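Local coordinates for ferric-siderophore receptor protein (PDB 2X4L) that probably binds ferric siderophores outside the cell membrane and delivers them for uptake into the cell, at residues A[150-155]-A[222-227]. Numbering follows the deposited sequence.
Sequences RQLTQP and LEYFKA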
# COMPACT_ATOMS: atom_id res chain seq x y z
N ARG A 150 10.48 -3.35 -6.40
CA ARG A 150 10.85 -4.58 -5.69
C ARG A 150 9.57 -5.36 -5.36
O ARG A 150 8.48 -4.81 -5.48
CB ARG A 150 11.62 -4.29 -4.41
CG ARG A 150 10.78 -3.49 -3.40
CD ARG A 150 11.64 -2.78 -2.28
NE ARG A 150 12.60 -1.89 -2.88
CZ ARG A 150 13.73 -1.54 -2.23
NH1 ARG A 150 14.01 -2.01 -1.02
NH2 ARG A 150 14.60 -0.71 -2.83
N GLN A 151 9.69 -6.62 -4.90
CA GLN A 151 8.54 -7.36 -4.52
C GLN A 151 8.20 -7.14 -3.08
O GLN A 151 9.05 -6.86 -2.26
CB GLN A 151 8.79 -8.86 -4.72
CG GLN A 151 8.92 -9.20 -6.23
CD GLN A 151 9.23 -10.64 -6.45
OE1 GLN A 151 8.81 -11.52 -5.71
NE2 GLN A 151 9.91 -10.90 -7.59
N LEU A 152 6.91 -7.27 -2.82
CA LEU A 152 6.30 -7.03 -1.52
C LEU A 152 7.01 -7.69 -0.32
O LEU A 152 7.01 -7.19 0.72
CB LEU A 152 4.86 -7.48 -1.57
CG LEU A 152 3.93 -7.29 -0.40
CD1 LEU A 152 3.78 -5.80 -0.01
CD2 LEU A 152 2.59 -7.99 -0.51
N THR A 153 7.57 -8.86 -0.55
CA THR A 153 8.20 -9.59 0.54
C THR A 153 9.38 -8.79 1.12
O THR A 153 9.67 -8.93 2.25
CB THR A 153 8.66 -10.98 0.04
OG1 THR A 153 9.26 -10.79 -1.20
CG2 THR A 153 7.48 -11.92 -0.10
N GLN A 154 9.99 -7.95 0.28
CA GLN A 154 11.09 -7.09 0.69
C GLN A 154 10.67 -6.16 1.83
O GLN A 154 11.06 -6.37 2.98
CB GLN A 154 11.60 -6.27 -0.49
CG GLN A 154 12.82 -5.42 -0.18
CD GLN A 154 13.94 -5.61 -1.18
OE1 GLN A 154 13.70 -6.01 -2.32
NE2 GLN A 154 15.16 -5.32 -0.76
N PRO A 155 9.87 -5.14 1.51
CA PRO A 155 9.44 -4.21 2.55
C PRO A 155 8.71 -4.88 3.69
O PRO A 155 8.71 -4.34 4.76
CB PRO A 155 8.55 -3.23 1.78
CG PRO A 155 8.10 -3.98 0.54
CD PRO A 155 9.35 -4.76 0.19
N LEU A 222 1.99 -5.76 -7.10
CA LEU A 222 1.88 -6.35 -8.44
C LEU A 222 3.10 -7.13 -8.82
O LEU A 222 2.97 -8.15 -9.46
CB LEU A 222 1.51 -5.30 -9.49
CG LEU A 222 0.30 -4.46 -9.17
CD1 LEU A 222 0.06 -3.48 -10.35
CD2 LEU A 222 -0.94 -5.35 -8.91
N GLU A 223 4.32 -6.66 -8.45
CA GLU A 223 5.53 -7.40 -8.83
C GLU A 223 5.49 -8.74 -8.13
O GLU A 223 5.90 -9.79 -8.74
CB GLU A 223 6.81 -6.62 -8.41
CG GLU A 223 7.14 -5.52 -9.39
CD GLU A 223 8.57 -5.10 -9.25
OE1 GLU A 223 9.41 -5.91 -8.67
OE2 GLU A 223 8.92 -3.96 -9.74
N TYR A 224 5.00 -8.79 -6.89
CA TYR A 224 4.98 -10.06 -6.18
C TYR A 224 3.89 -11.00 -6.80
O TYR A 224 4.17 -12.18 -7.07
CB TYR A 224 4.69 -9.84 -4.68
CG TYR A 224 4.75 -11.08 -3.85
CD1 TYR A 224 5.79 -11.94 -3.92
CD2 TYR A 224 3.73 -11.33 -2.86
CE1 TYR A 224 5.89 -13.04 -3.08
CE2 TYR A 224 3.81 -12.49 -2.11
CZ TYR A 224 4.90 -13.28 -2.14
OH TYR A 224 5.09 -14.47 -1.33
N PHE A 225 2.71 -10.46 -7.03
CA PHE A 225 1.62 -11.27 -7.63
C PHE A 225 2.09 -11.84 -9.00
O PHE A 225 1.85 -13.02 -9.33
CB PHE A 225 0.33 -10.43 -7.86
CG PHE A 225 -0.24 -9.82 -6.63
CD1 PHE A 225 -0.02 -10.35 -5.37
CD2 PHE A 225 -1.01 -8.67 -6.79
CE1 PHE A 225 -0.57 -9.73 -4.20
CE2 PHE A 225 -1.57 -8.02 -5.70
CZ PHE A 225 -1.39 -8.56 -4.43
N LYS A 226 2.76 -11.01 -9.79
CA LYS A 226 3.34 -11.47 -11.08
C LYS A 226 4.35 -12.60 -10.90
O LYS A 226 4.32 -13.59 -11.62
CB LYS A 226 3.97 -10.30 -11.85
CG LYS A 226 4.53 -10.76 -13.22
CD LYS A 226 5.00 -9.63 -14.14
CE LYS A 226 5.01 -10.01 -15.73
NZ LYS A 226 3.73 -9.92 -16.59
N ALA A 227 5.21 -12.46 -9.90
CA ALA A 227 6.23 -13.49 -9.60
C ALA A 227 5.56 -14.79 -9.22
O ALA A 227 6.14 -15.88 -9.50
CB ALA A 227 7.14 -12.95 -8.48
O HOH W 1 9.93 -8.35 -9.73
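Glu-223 OE1 accepts a hydrogen bond of 2.7 Å from a water, which in turn takes a long, weak one from Gln-151 NE2, so the two side chains are bridged across the contact through solvent. The same OE1 lies 3.4 Å from Arg-150 C, against the backbone rather than bonded to it, while the other carboxylate oxygen, OE2, is held by the backbone N of Leu-218. With CG beside its own backbone N (chi1 -67°) and the chain extended beyond, Gln-151 runs past the helix 220-227, and its amide reaches the methyl of Ala-227, Gln-151 OE1 to Ala-227 CB 3.5 Å. Gln-151 OE1 also meets the Tyr-224 ring edge-on, in the ring plane, 3.5 Å from Tyr-224 CD1; amide and ring planes are 36° apart. The contact joins the two lobes of the solute-binding protein fold, which the long helix 173-195 connects: the turn into helix 153-165 follows strand 142-146 of the parallel sheet, and helix 220-227 packs in the other lobe. The Thr-153 methyl lies over one face of the Tyr-224 ring, CG2 3.6 Å from CE1, the two side chains crossing at about a right angle. Leu-152 CB packs 3.9 Å from Tyr-224 CB, and the Leu-152 side chain goes on to touch Cys-307 of helix 304-320. Tyr-224 itself rests on Ala-186 of the linking helix and on Leu-311.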